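Local coordinates for protein putative mandelate racemase (Zymomonas mobilis, PDB 2OX4) that binds magnesium and, as a member of the mandelate racemase branch of the enolase superfamily, probably acts as a lyase of the dehydratase kind, at residues Glu65-Thr70 / Trp103-Lys108; Leu112-Leu117 / Pro373-Asp378; Ile269-Gly274 / Phe297-Lys302. All blocks are in the same frame, centred on the assembly; numbering follows the deposited sequence.

Contact 1 (Glu65-Thr70 / Trp103-Lys108); sequences EDPFNT and WDIKGK
K106 of helix 89-110 lies across the ring of F68, which belongs to a type I beta turn; the contact packs the loop that leads into helix 70-79 onto helix 89-110 in the enolase-type N-terminal domain. The tight part is apolar. K106 CG stands 3.8 Å from the centroid of the F68 ring and 3° off its normal, a CH-pi contact over the face. Beside it P67 CG meets I105 CG2 at 3.8 Å, the two side chains crossing at about a right angle. The polar side is also buried, but there a water bridges part of the contact. With its chain bent at chi3 (-136°), K106 brings NZ to T70 OG1 tip to tip, in a hydrogen bond of 2.8 Å. The water accepts from NZ and donates to the F68 carbonyl oxygen, which ties the lysine to the turn. A leucine in place of K106 would probably leave T70 OG1 and this water without their cationic partner. Next to them T70 CG2 makes a CH-pi contact over the five-membered ring of W103, whose indole N-H is taken by T298. Over the same face, K106 NZ sits 3.3 Å above the W103 plane, offset toward the rim.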
ATOM      1  N   GLU C  65      39.530   3.375 -26.035  1.00 15.72           N
ATOM      2  CA  GLU C  65      39.233   3.396 -24.597  1.00 13.96           C
ATOM      3  C   GLU C  65      40.277   2.635 -23.782  1.00 15.58           C
ATOM      4  O   GLU C  65      40.947   1.728 -24.290  1.00 17.77           O
ATOM      5  CB  GLU C  65      37.859   2.774 -24.304  1.00 17.50           C
ATOM      6  CG  GLU C  65      36.650   3.610 -24.750  1.00 19.18           C
ATOM      7  CD  GLU C  65      36.530   4.938 -24.009  1.00 42.93           C
ATOM      8  OE1 GLU C  65      36.153   5.944 -24.645  1.00 52.87           O
ATOM      9  OE2 GLU C  65      36.815   4.982 -22.795  1.00 40.05           O
ATOM     10  N   ASP C  66      40.377   3.002 -22.510  1.00 13.37           N
ATOM     11  CA  ASP C  66      41.185   2.284 -21.534  1.00 13.55           C
ATOM     12  C   ASP C  66      40.320   1.217 -20.860  1.00 15.63           C
ATOM     13  O   ASP C  66      39.387   1.546 -20.117  1.00 13.36           O
ATOM     14  CB  ASP C  66      41.684   3.270 -20.478  1.00 15.22           C
ATOM     15  CG  ASP C  66      42.661   2.649 -19.485  1.00 15.30           C
ATOM     16  OD1 ASP C  66      42.785   1.412 -19.408  1.00 16.36           O
ATOM     17  OD2 ASP C  66      43.332   3.426 -18.777  1.00 18.92           O
ATOM     18  N   PRO C  67      40.643  -0.066 -21.098  1.00 14.75           N
ATOM     19  CA  PRO C  67      39.872  -1.180 -20.524  1.00 13.05           C
ATOM     20  C   PRO C  67      39.845  -1.242 -18.985  1.00 10.48           C
ATOM     21  O   PRO C  67      39.038  -1.978 -18.425  1.00 13.53           O
ATOM     22  CB  PRO C  67      40.551  -2.422 -21.116  1.00 20.25           C
ATOM     23  CG  PRO C  67      41.913  -1.962 -21.525  1.00 18.70           C
ATOM     24  CD  PRO C  67      41.765  -0.540 -21.933  1.00 13.38           C
ATOM     25  N   PHE C  68      40.715  -0.489 -18.308  1.00  9.67           N
ATOM     26  CA  PHE C  68      40.628  -0.338 -16.850  1.00 13.48           C
ATOM     27  C   PHE C  68      39.447   0.513 -16.386  1.00 15.24           C
ATOM     28  O   PHE C  68      39.028   0.411 -15.232  1.00 16.13           O
ATOM     29  CB  PHE C  68      41.931   0.196 -16.249  1.00 13.74           C
ATOM     30  CG  PHE C  68      42.903  -0.897 -15.899  1.00 14.86           C
ATOM     31  CD1 PHE C  68      43.572  -1.589 -16.905  1.00 14.24           C
ATOM     32  CD2 PHE C  68      43.097  -1.274 -14.575  1.00 13.87           C
ATOM     33  CE1 PHE C  68      44.450  -2.627 -16.592  1.00 16.44           C
ATOM     34  CE2 PHE C  68      43.979  -2.309 -14.253  1.00 18.42           C
ATOM     35  CZ  PHE C  68      44.651  -2.983 -15.270  1.00 15.95           C
ATOM     36  N   ASN C  69      38.913   1.338 -17.287  1.00 12.27           N
ATOM     37  CA  ASN C  69      37.793   2.231 -16.941  1.00  9.81           C
ATOM     38  C   ASN C  69      36.452   1.536 -17.117  1.00 12.51           C
ATOM     39  O   ASN C  69      35.588   2.003 -17.852  1.00 10.10           O
ATOM     40  CB  ASN C  69      37.859   3.521 -17.768  1.00 10.96           C
ATOM     41  CG  ASN C  69      39.002   4.415 -17.334  1.00 19.71           C
ATOM     42  OD1 ASN C  69      39.449   4.345 -16.189  1.00 14.10           O
ATOM     43  ND2 ASN C  69      39.490   5.252 -18.244  1.00 16.25           N
ATOM     44  N   THR C  70      36.286   0.398 -16.450  1.00 11.45           N
ATOM     45  CA  THR C  70      35.081  -0.404 -16.640  1.00 11.73           C
ATOM     46  C   THR C  70      33.812   0.324 -16.186  1.00  8.32           C
ATOM     47  O   THR C  70      32.792   0.197 -16.835  1.00  9.46           O
ATOM     48  CB  THR C  70      35.156  -1.768 -15.955  1.00 11.88           C
ATOM     49  OG1 THR C  70      35.775  -1.628 -14.671  1.00 10.44           O
ATOM     50  CG2 THR C  70      35.920  -2.776 -16.821  1.00 13.97           C
ATOM     51  N   TRP C 103      37.668  -7.134 -17.961  1.00  9.04           N
ATOM     52  CA  TRP C 103      38.178  -7.728 -16.731  1.00  7.62           C
ATOM     53  C   TRP C 103      39.265  -8.776 -17.027  1.00 11.50           C
ATOM     54  O   TRP C 103      40.254  -8.848 -16.302  1.00  9.31           O
ATOM     55  CB  TRP C 103      37.061  -8.308 -15.865  1.00 10.04           C
ATOM     56  CG  TRP C 103      36.249  -7.241 -15.135  1.00  9.21           C
ATOM     57  CD1 TRP C 103      35.079  -6.667 -15.549  1.00  9.75           C
ATOM     58  CD2 TRP C 103      36.564  -6.641 -13.873  1.00 14.23           C
ATOM     59  NE1 TRP C 103      34.642  -5.748 -14.614  1.00 11.00           N
ATOM     60  CE2 TRP C 103      35.533  -5.719 -13.574  1.00 12.09           C
ATOM     61  CE3 TRP C 103      37.613  -6.803 -12.957  1.00 14.82           C
ATOM     62  CZ2 TRP C 103      35.527  -4.954 -12.401  1.00 16.24           C
ATOM     63  CZ3 TRP C 103      37.607  -6.042 -11.791  1.00 17.14           C
ATOM     64  CH2 TRP C 103      36.575  -5.124 -11.526  1.00 16.29           C
ATOM     65  N   ASP C 104      39.082  -9.550 -18.098  1.00 10.90           N
ATOM     66  CA  ASP C 104      40.131 -10.457 -18.595  1.00  8.58           C
ATOM     67  C   ASP C 104      41.431  -9.682 -18.831  1.00  8.00           C
ATOM     68  O   ASP C 104      42.493 -10.075 -18.327  1.00 11.97           O
ATOM     69  CB  ASP C 104      39.654 -11.166 -19.869  1.00  9.47           C
ATOM     70  CG  ASP C 104      40.485 -12.398 -20.218  1.00 15.68           C
ATOM     71  OD1 ASP C 104      41.149 -12.969 -19.327  1.00 11.24           O
ATOM     72  OD2 ASP C 104      40.442 -12.814 -21.399  1.00 14.14           O
ATOM     73  N   ILE C 105      41.350  -8.555 -19.551  1.00 10.77           N
ATOM     74  CA  ILE C 105      42.533  -7.704 -19.785  1.00 11.56           C
ATOM     75  C   ILE C 105      43.186  -7.233 -18.482  1.00 15.17           C
ATOM     76  O   ILE C 105      44.413  -7.322 -18.330  1.00 12.53           O
ATOM     77  CB  ILE C 105      42.214  -6.501 -20.722  1.00 10.79           C
ATOM     78  CG1 ILE C 105      42.008  -6.999 -22.159  1.00  9.60           C
ATOM     79  CG2 ILE C 105      43.309  -5.419 -20.634  1.00 10.21           C
ATOM     80  CD1 ILE C 105      41.191  -6.058 -23.043  1.00  9.73           C
ATOM     81  N   LYS C 106      42.375  -6.741 -17.543  1.00 11.93           N
ATOM     82  CA  LYS C 106      42.891  -6.267 -16.247  1.00 10.33           C
ATOM     83  C   LYS C 106      43.687  -7.361 -15.539  1.00  9.52           C
ATOM     84  O   LYS C 106      44.787  -7.112 -15.037  1.00 11.07           O
ATOM     85  CB  LYS C 106      41.748  -5.830 -15.322  1.00 11.74           C
ATOM     86  CG  LYS C 106      41.043  -4.565 -15.765  1.00 17.54           C
ATOM     87  CD  LYS C 106      40.218  -3.998 -14.600  1.00 19.47           C
ATOM     88  CE  LYS C 106      38.862  -3.581 -15.072  1.00 26.95           C
ATOM     89  NZ  LYS C 106      37.986  -3.116 -13.951  1.00 19.93           N
ATOM     90  N   GLY C 107      43.123  -8.565 -15.502  1.00 11.74           N
ATOM     91  CA  GLY C 107      43.789  -9.692 -14.871  1.00 11.38           C
ATOM     92  C   GLY C 107      45.118 -10.021 -15.525  1.00 12.01           C
ATOM     93  O   GLY C 107      46.126 -10.220 -14.846  1.00 12.90           O
ATOM     94  N   LYS C 108      45.123 -10.046 -16.853  1.00 12.14           N
ATOM     95  CA  LYS C 108      46.349 -10.303 -17.598  1.00 13.28           C
ATOM     96  C   LYS C 108      47.394  -9.210 -17.383  1.00 12.65           C
ATOM     97  O   LYS C 108      48.581  -9.507 -17.188  1.00 15.79           O
ATOM     98  CB  LYS C 108      46.038 -10.476 -19.070  1.00 12.20           C
ATOM     99  CG  LYS C 108      45.355 -11.779 -19.397  1.00 10.49           C
ATOM    100  CD  LYS C 108      45.267 -11.913 -20.896  1.00  9.76           C
ATOM    101  CE  LYS C 108      44.384 -13.074 -21.285  1.00 14.85           C
ATOM    102  NZ  LYS C 108      44.354 -13.159 -22.772  1.00 11.59           N
TER
HETATM  103  O   HOH W   1      39.270  -0.964 -13.023  1.00 21.69           O

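Contact 2 (Leu112-Leu117 / Pro373-Asp378); sequences LPVYKL and PGIGQD
Two backbone hydrogen bonds join L112-L117 to P373-D378, forming a single beta bridge between P113 and G374; in this enolase-superfamily fold it joins the loop after helix 89-110 to the loop by which the chain returns from the barrel to the N-terminal sheet. G374 N donates to L112 O at 2.9 Å and 162°. G374 O in turn accepts from V114 N at 3.0 Å, in a less straight bond. In both the donor stands above the carbonyl plane. Each acceptor also receives a CA-H...O contact: P373 CA approaches L112 O and P113 CA approaches G374 O, both at 3.5 Å. G374 is the second residue of a type II' turn running from P373 to G376, and its positive phi suits a glycine. Outward from the bridge the contact becomes apolar. V114 directs its side chain at the turn, with CG1 anti to the backbone N (chi1 163°) and CG2 beside that nitrogen, so that CG2 is laid against the G374 peptide. F297 of helix 296-309 touches both V114 and I375, while H330 of helix 322-333 accepts from the Y115 backbone N. The methyls V114 CG2 and I375 CG2 meet at 4.0 Å.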
ATOM      1  N   LEU C 112      47.066 -11.553 -12.512  1.00 13.16           N
ATOM      2  CA  LEU C 112      46.179 -12.014 -11.447  1.00 14.52           C
ATOM      3  C   LEU C 112      44.942 -12.633 -12.066  1.00 11.64           C
ATOM      4  O   LEU C 112      44.452 -12.136 -13.083  1.00 12.15           O
ATOM      5  CB  LEU C 112      45.733 -10.847 -10.558  1.00 18.25           C
ATOM      6  CG  LEU C 112      46.646 -10.346  -9.436  1.00 24.54           C
ATOM      7  CD1 LEU C 112      45.954  -9.202  -8.697  1.00 25.38           C
ATOM      8  CD2 LEU C 112      47.021 -11.475  -8.491  1.00 26.82           C
ATOM      9  N   PRO C 113      44.410 -13.694 -11.442  1.00 11.72           N
ATOM     10  CA  PRO C 113      43.092 -14.202 -11.840  1.00  9.44           C
ATOM     11  C   PRO C 113      42.021 -13.174 -11.489  1.00 14.21           C
ATOM     12  O   PRO C 113      42.167 -12.446 -10.508  1.00 12.42           O
ATOM     13  CB  PRO C 113      42.918 -15.471 -10.980  1.00 12.39           C
ATOM     14  CG  PRO C 113      43.856 -15.307  -9.821  1.00 18.77           C
ATOM     15  CD  PRO C 113      44.999 -14.444 -10.315  1.00 12.73           C
ATOM     16  N   VAL C 114      40.967 -13.108 -12.298  1.00 10.98           N
ATOM     17  CA  VAL C 114      39.946 -12.066 -12.156  1.00 11.65           C
ATOM     18  C   VAL C 114      39.318 -12.006 -10.759  1.00 10.86           C
ATOM     19  O   VAL C 114      39.050 -10.911 -10.252  1.00 11.50           O
ATOM     20  CB  VAL C 114      38.878 -12.156 -13.287  1.00 10.32           C
ATOM     21  CG1 VAL C 114      37.602 -11.379 -12.936  1.00 14.43           C
ATOM     22  CG2 VAL C 114      39.460 -11.620 -14.577  1.00 12.67           C
ATOM     23  N   TYR C 115      39.105 -13.160 -10.120  1.00 12.18           N
ATOM     24  CA  TYR C 115      38.456 -13.160  -8.795  1.00 12.48           C
ATOM     25  C   TYR C 115      39.232 -12.311  -7.767  1.00 13.67           C
ATOM     26  O   TYR C 115      38.627 -11.752  -6.850  1.00 15.98           O
ATOM     27  CB  TYR C 115      38.195 -14.582  -8.268  1.00 11.99           C
ATOM     28  CG  TYR C 115      39.445 -15.275  -7.754  1.00 13.44           C
ATOM     29  CD1 TYR C 115      39.904 -15.060  -6.453  1.00 15.63           C
ATOM     30  CD2 TYR C 115      40.165 -16.136  -8.574  1.00 13.53           C
ATOM     31  CE1 TYR C 115      41.056 -15.676  -5.986  1.00 13.49           C
ATOM     32  CE2 TYR C 115      41.310 -16.767  -8.115  1.00 12.98           C
ATOM     33  CZ  TYR C 115      41.750 -16.532  -6.826  1.00 17.04           C
ATOM     34  OH  TYR C 115      42.890 -17.158  -6.387  1.00 14.55           O
ATOM     35  N   LYS C 116      40.554 -12.206  -7.935  1.00 10.32           N
ATOM     36  CA  LYS C 116      41.372 -11.375  -7.047  0.50 11.20           C
ATOM     37  C   LYS C 116      41.069  -9.886  -7.249  1.00 13.60           C
ATOM     38  O   LYS C 116      41.309  -9.092  -6.371  1.00 15.74           O
ATOM     39  CB  LYS C 116      42.871 -11.638  -7.244  0.50 11.78           C
ATOM     40  CG  LYS C 116      43.344 -13.046  -6.865  0.50 15.92           C
ATOM     41  CD  LYS C 116      43.888 -13.119  -5.442  0.50 26.31           C
ATOM     42  CE  LYS C 116      44.511 -14.494  -5.138  0.50 11.22           C
ATOM     43  NZ  LYS C 116      45.981 -14.534  -5.414  0.50 14.92           N
ATOM     44  N   LEU C 117      40.541  -9.525  -8.423  1.00 12.75           N
ATOM     45  CA  LEU C 117      40.124  -8.143  -8.688  1.00 12.20           C
ATOM     46  C   LEU C 117      38.661  -7.857  -8.326  1.00 11.34           C
ATOM     47  O   LEU C 117      38.239  -6.704  -8.331  1.00 13.98           O
ATOM     48  CB  LEU C 117      40.400  -7.757 -10.147  1.00  9.49           C
ATOM     49  CG  LEU C 117      41.842  -7.983 -10.620  1.00 10.77           C
ATOM     50  CD1 LEU C 117      41.996  -7.670 -12.105  1.00 12.82           C
ATOM     51  CD2 LEU C 117      42.793  -7.167  -9.767  1.00 18.89           C
ATOM     52  N   PRO C 373      46.261 -15.937 -15.028  1.00 13.42           N
ATOM     53  CA  PRO C 373      45.883 -14.516 -15.189  1.00 13.25           C
ATOM     54  C   PRO C 373      44.592 -14.330 -16.000  1.00 13.62           C
ATOM     55  O   PRO C 373      44.325 -15.108 -16.910  1.00 14.38           O
ATOM     56  CB  PRO C 373      47.074 -13.913 -15.937  1.00 16.03           C
ATOM     57  CG  PRO C 373      48.236 -14.831 -15.610  1.00 15.09           C
ATOM     58  CD  PRO C 373      47.625 -16.207 -15.547  1.00 14.43           C
ATOM     59  N   GLY C 374      43.802 -13.312 -15.658  1.00 13.19           N
ATOM     60  CA  GLY C 374      42.562 -13.024 -16.399  1.00 10.76           C
ATOM     61  C   GLY C 374      41.465 -14.012 -16.023  1.00  8.21           C
ATOM     62  O   GLY C 374      41.435 -14.522 -14.894  1.00 10.79           O
ATOM     63  N   ILE C 375      40.565 -14.316 -16.961  1.00  8.89           N
ATOM     64  CA  ILE C 375      39.505 -15.300 -16.670  1.00  8.64           C
ATOM     65  C   ILE C 375      40.040 -16.736 -16.754  1.00 11.61           C
ATOM     66  O   ILE C 375      39.397 -17.669 -16.282  1.00 13.53           O
ATOM     67  CB  ILE C 375      38.243 -15.130 -17.579  1.00 13.14           C
ATOM     68  CG1 ILE C 375      38.585 -15.435 -19.044  1.00  9.86           C
ATOM     69  CG2 ILE C 375      37.612 -13.728 -17.397  1.00  9.99           C
ATOM     70  CD1 ILE C 375      37.363 -15.416 -19.987  1.00 10.85           C
ATOM     71  N   GLY C 376      41.229 -16.901 -17.344  1.00 11.43           N
ATOM     72  CA  GLY C 376      41.859 -18.222 -17.442  1.00 11.72           C
ATOM     73  C   GLY C 376      41.360 -19.053 -18.609  1.00 12.86           C
ATOM     74  O   GLY C 376      41.336 -20.280 -18.544  1.00 15.65           O
ATOM     75  N   GLN C 377      40.973 -18.379 -19.688  1.00 11.79           N
ATOM     76  CA  GLN C 377      40.402 -19.049 -20.842  1.00 12.78           C
ATOM     77  C   GLN C 377      40.834 -18.321 -22.097  1.00 15.83           C
ATOM     78  O   GLN C 377      41.122 -17.120 -22.048  1.00 15.08           O
ATOM     79  CB  GLN C 377      38.879 -19.105 -20.733  1.00 13.99           C
ATOM     80  CG  GLN C 377      38.164 -19.998 -21.772  1.00 14.37           C
ATOM     81  CD  GLN C 377      38.686 -21.423 -21.765  1.00 14.56           C
ATOM     82  OE1 GLN C 377      39.732 -21.712 -22.346  1.00 18.27           O
ATOM     83  NE2 GLN C 377      37.963 -22.317 -21.098  1.00 14.25           N
ATOM     84  N   ASP C 378      40.884 -19.044 -23.217  1.00 11.45           N
ATOM     85  CA  ASP C 378      41.101 -18.428 -24.520  1.00 14.75           C
ATOM     86  C   ASP C 378      40.312 -19.212 -25.571  1.00 18.04           C
ATOM     87  O   ASP C 378      39.937 -20.366 -25.356  1.00 14.24           O
ATOM     88  CB  ASP C 378      42.600 -18.446 -24.849  1.00 20.73           C
ATOM     89  CG  ASP C 378      43.026 -17.324 -25.802  1.00 24.87           C
ATOM     90  OD1 ASP C 378      42.176 -16.672 -26.461  1.00 19.24           O
ATOM     91  OD2 ASP C 378      44.248 -17.106 -25.893  1.00 19.39           O
TER

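Contact 3 (Ile269-Gly274 / Phe297-Lys302); sequences IYSRWG and FTEFKK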
ATOM      1  N   ILE C 269      16.438 -11.858 -17.007  1.00  8.76           N
ATOM      2  CA  ILE C 269      16.323 -10.602 -16.248  1.00  8.68           C
ATOM      3  C   ILE C 269      17.709  -9.949 -16.302  1.00 10.23           C
ATOM      4  O   ILE C 269      18.725 -10.616 -16.087  1.00  9.86           O
ATOM      5  CB  ILE C 269      15.922 -10.861 -14.760  1.00  8.58           C
ATOM      6  CG1 ILE C 269      14.628 -11.702 -14.651  1.00  7.35           C
ATOM      7  CG2 ILE C 269      15.770  -9.548 -14.007  1.00  7.16           C
ATOM      8  CD1 ILE C 269      14.278 -12.198 -13.232  1.00 10.78           C
ATOM      9  N   TYR C 270      17.757  -8.656 -16.611  1.00  8.44           N
ATOM     10  CA  TYR C 270      19.039  -8.026 -16.959  1.00  7.34           C
ATOM     11  C   TYR C 270      19.246  -6.749 -16.171  1.00  7.60           C
ATOM     12  O   TYR C 270      18.329  -5.928 -16.068  1.00  7.96           O
ATOM     13  CB  TYR C 270      19.124  -7.727 -18.466  1.00  5.85           C
ATOM     14  CG  TYR C 270      18.471  -8.795 -19.297  1.00  9.99           C
ATOM     15  CD1 TYR C 270      19.059 -10.054 -19.422  1.00  7.58           C
ATOM     16  CD2 TYR C 270      17.238  -8.565 -19.922  1.00 10.42           C
ATOM     17  CE1 TYR C 270      18.451 -11.053 -20.184  1.00 15.08           C
ATOM     18  CE2 TYR C 270      16.621  -9.555 -20.685  1.00  9.43           C
ATOM     19  CZ  TYR C 270      17.241 -10.795 -20.808  1.00 12.01           C
ATOM     20  OH  TYR C 270      16.633 -11.778 -21.550  1.00 12.74           O
ATOM     21  N   SER C 271      20.469  -6.585 -15.669  1.00  8.88           N
ATOM     22  CA  SER C 271      20.901  -5.411 -14.879  1.00  8.70           C
ATOM     23  C   SER C 271      20.242  -5.293 -13.501  1.00  6.85           C
ATOM     24  O   SER C 271      19.245  -5.957 -13.215  1.00  7.19           O
ATOM     25  CB  SER C 271      20.784  -4.099 -15.668  1.00 10.82           C
ATOM     26  OG  SER C 271      19.479  -3.521 -15.543  1.00  9.29           O
ATOM     27  N   ARG C 272      20.830  -4.438 -12.663  1.00  7.63           N
ATOM     28  CA  ARG C 272      20.229  -3.994 -11.391  1.00  8.39           C
ATOM     29  C   ARG C 272      18.760  -3.621 -11.570  1.00  6.74           C
ATOM     30  O   ARG C 272      17.914  -3.993 -10.741  1.00  8.08           O
ATOM     31  CB  ARG C 272      20.966  -2.751 -10.896  1.00 10.01           C
ATOM     32  CG  ARG C 272      22.289  -2.976 -10.154  1.00 11.79           C
ATOM     33  CD  ARG C 272      23.042  -1.632 -10.069  1.00  7.58           C
ATOM     34  NE  ARG C 272      23.604  -1.255 -11.366  1.00  9.99           N
ATOM     35  CZ  ARG C 272      24.205  -0.097 -11.629  1.00 11.34           C
ATOM     36  NH1 ARG C 272      24.287   0.854 -10.686  1.00  8.82           N
ATOM     37  NH2 ARG C 272      24.722   0.111 -12.839  1.00 10.54           N
ATOM     38  N   TRP C 273      18.469  -2.885 -12.652  1.00  8.20           N
ATOM     39  CA  TRP C 273      17.087  -2.444 -12.957  1.00  8.76           C
ATOM     40  C   TRP C 273      16.105  -3.596 -13.183  1.00  9.77           C
ATOM     41  O   TRP C 273      14.942  -3.508 -12.792  1.00  9.56           O
ATOM     42  CB  TRP C 273      17.072  -1.516 -14.176  1.00  7.54           C
ATOM     43  CG  TRP C 273      17.715  -0.165 -13.906  1.00  7.92           C
ATOM     44  CD1 TRP C 273      17.063   0.984 -13.558  1.00  9.66           C
ATOM     45  CD2 TRP C 273      19.114   0.165 -13.955  1.00  8.68           C
ATOM     46  NE1 TRP C 273      17.964   2.007 -13.383  1.00  8.02           N
ATOM     47  CE2 TRP C 273      19.228   1.538 -13.634  1.00 11.70           C
ATOM     48  CE3 TRP C 273      20.280  -0.562 -14.256  1.00  8.15           C
ATOM     49  CZ2 TRP C 273      20.458   2.198 -13.580  1.00  8.94           C
ATOM     50  CZ3 TRP C 273      21.505   0.092 -14.202  1.00  9.25           C
ATOM     51  CH2 TRP C 273      21.588   1.461 -13.873  1.00 11.40           C
ATOM     52  N   GLY C 274      16.567  -4.662 -13.831  1.00  6.92           N
ATOM     53  CA  GLY C 274      15.735  -5.848 -14.059  1.00  7.39           C
ATOM     54  C   GLY C 274      15.421  -6.575 -12.768  1.00  8.81           C
ATOM     55  O   GLY C 274      14.274  -6.987 -12.533  1.00  7.45           O
ATOM     56  N   PHE C 297      30.794  -8.826 -15.456  1.00  6.96           N
ATOM     57  CA  PHE C 297      31.276  -8.869 -14.060  1.00  8.59           C
ATOM     58  C   PHE C 297      30.823  -7.648 -13.246  1.00  8.44           C
ATOM     59  O   PHE C 297      30.445  -7.774 -12.086  1.00  9.51           O
ATOM     60  CB  PHE C 297      32.803  -8.895 -14.011  1.00 10.47           C
ATOM     61  CG  PHE C 297      33.418 -10.210 -14.421  1.00  9.06           C
ATOM     62  CD1 PHE C 297      34.236 -10.280 -15.547  1.00  7.68           C
ATOM     63  CD2 PHE C 297      33.234 -11.351 -13.649  1.00  9.66           C
ATOM     64  CE1 PHE C 297      34.844 -11.471 -15.919  1.00  9.40           C
ATOM     65  CE2 PHE C 297      33.833 -12.559 -14.022  1.00 11.80           C
ATOM     66  CZ  PHE C 297      34.635 -12.611 -15.155  1.00 12.40           C
ATOM     67  N   THR C 298      30.895  -6.476 -13.871  1.00  7.57           N
ATOM     68  CA  THR C 298      30.614  -5.204 -13.192  1.00  7.84           C
ATOM     69  C   THR C 298      29.191  -5.209 -12.629  1.00  8.13           C
ATOM     70  O   THR C 298      28.955  -4.894 -11.446  1.00  8.24           O
ATOM     71  CB  THR C 298      30.836  -4.023 -14.164  1.00  8.32           C
ATOM     72  OG1 THR C 298      32.219  -3.979 -14.532  1.00 11.11           O
ATOM     73  CG2 THR C 298      30.449  -2.679 -13.520  1.00  8.56           C
ATOM     74  N   GLU C 299      28.246  -5.609 -13.468  1.00  6.92           N
ATOM     75  CA  GLU C 299      26.837  -5.570 -13.083  1.00  7.40           C
ATOM     76  C   GLU C 299      26.415  -6.796 -12.282  1.00  7.77           C
ATOM     77  O   GLU C 299      25.601  -6.685 -11.365  1.00  7.94           O
ATOM     78  CB  GLU C 299      25.946  -5.382 -14.315  1.00  9.96           C
ATOM     79  CG  GLU C 299      24.499  -4.972 -13.988  1.00  9.17           C
ATOM     80  CD  GLU C 299      24.348  -3.509 -13.611  1.00 10.34           C
ATOM     81  OE1 GLU C 299      25.357  -2.787 -13.490  1.00  9.76           O
ATOM     82  OE2 GLU C 299      23.188  -3.066 -13.447  1.00  9.12           O
ATOM     83  N   PHE C 300      26.952  -7.966 -12.623  1.00 10.23           N
ATOM     84  CA  PHE C 300      26.708  -9.187 -11.827  1.00  9.12           C
ATOM     85  C   PHE C 300      26.982  -8.913 -10.351  1.00 10.96           C
ATOM     86  O   PHE C 300      26.182  -9.268  -9.485  1.00 10.27           O
ATOM     87  CB  PHE C 300      27.629 -10.315 -12.280  1.00  8.56           C
ATOM     88  CG  PHE C 300      27.411 -11.626 -11.562  1.00 14.05           C
ATOM     89  CD1 PHE C 300      26.636 -12.628 -12.152  1.00 17.65           C
ATOM     90  CD2 PHE C 300      28.024 -11.890 -10.332  1.00 10.55           C
ATOM     91  CE1 PHE C 300      26.457 -13.860 -11.522  1.00 13.58           C
ATOM     92  CE2 PHE C 300      27.820 -13.119  -9.678  1.00 10.50           C
ATOM     93  CZ  PHE C 300      27.045 -14.099 -10.279  1.00 17.53           C
ATOM     94  N   LYS C 301      28.116  -8.281 -10.074  1.00 11.61           N
ATOM     95  CA  LYS C 301      28.503  -7.963  -8.705  1.00 12.67           C
ATOM     96  C   LYS C 301      27.475  -7.057  -8.038  1.00 13.95           C
ATOM     97  O   LYS C 301      27.060  -7.302  -6.905  1.00 11.66           O
ATOM     98  CB  LYS C 301      29.883  -7.301  -8.678  1.00 13.03           C
ATOM     99  CG  LYS C 301      30.587  -7.388  -7.333  1.00 25.99           C
ATOM    100  CD  LYS C 301      32.095  -7.286  -7.491  1.00 30.04           C
ATOM    101  CE  LYS C 301      32.708  -6.424  -6.400  1.00 35.95           C
ATOM    102  NZ  LYS C 301      32.430  -6.966  -5.042  1.00 35.03           N
ATOM    103  N   LYS C 302      27.067  -6.009  -8.746  1.00  9.68           N
ATOM    104  CA  LYS C 302      26.048  -5.081  -8.231  1.00  7.56           C
ATOM    105  C   LYS C 302      24.713  -5.770  -7.949  1.00  8.30           C
ATOM    106  O   LYS C 302      24.055  -5.491  -6.939  1.00  9.67           O
ATOM    107  CB  LYS C 302      25.866  -3.891  -9.191  1.00  8.85           C
ATOM    108  CG  LYS C 302      27.173  -3.085  -9.406  1.00  8.94           C
ATOM    109  CD  LYS C 302      27.018  -1.899 -10.378  1.00  9.40           C
ATOM    110  CE  LYS C 302      28.396  -1.238 -10.624  1.00 12.16           C
ATOM    111  NZ  LYS C 302      28.308  -0.084 -11.568  1.00 12.16           N
TER
HETATM  112  O   HOH W   2      26.713   2.267 -11.168  1.00  9.81           O
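A buried salt bridge, R272 to E299, joins the first turn of helix 271-280 to helix 296-309 in the barrel domain, away from the magnesium site. E299 OE2 takes two strong bonds from the same arginine: the backbone R272 N donates at 2.8 Å, nearly straight and on the anti side of the carboxylate, and R272 NE donates at 2.8 Å and 173°. The second donor comes from above the carboxylate plane, although OE2 itself lies at the edge of the guanidinium and close to its plane; the two planes are 64° apart. E299 OE1 adds a weak bond from R272 NH2. The bend of the glutamate at chi2 (77°) turns its carboxylate to the helix start, where the peptide N-H and the arginine's positive charge would probably both favour the ionised form. The guanidinium is sandwiched: K302 CD lies 3.5 Å above the centre of one face and W273 CH2 is offset toward the rim on the other. R272 NH2 and K302 NZ are like charges only 3.8 Å apart, but a water accepts from both R272 NH1 and K302 NZ, and K302 pairs with E71. D305 of a second subunit accepts from R272 NH1 through its backbone oxygen. The pair of barrel helices is flanked by helix 70-79, whose W74 forms a cation-pi pair with R272, and by helix 89-110, whose F92 touches S271.

From the N terminus, contact 1 comes first, closing a short and largely helical loop that brings the turn before helix 70-79 back onto helix 89-110. Contact 2 opens just after that helix and closes after 255 intervening residues, where the chain returns from the barrel domain to the N-terminal domain. Contact 3 falls within this long excursion and joins helix 271-280 to helix 296-309, with strand 286-287 and the short helix 291-294 between them. Contacts 1 and 2 are probably hydrogen-bonded through D104 OD1 to I375 N and G107 O to L112 N; contact 3 touches them through F297 and T298. Helix 89-110 and helix 296-309 thus meet where the N-terminal domain lies against the barrel.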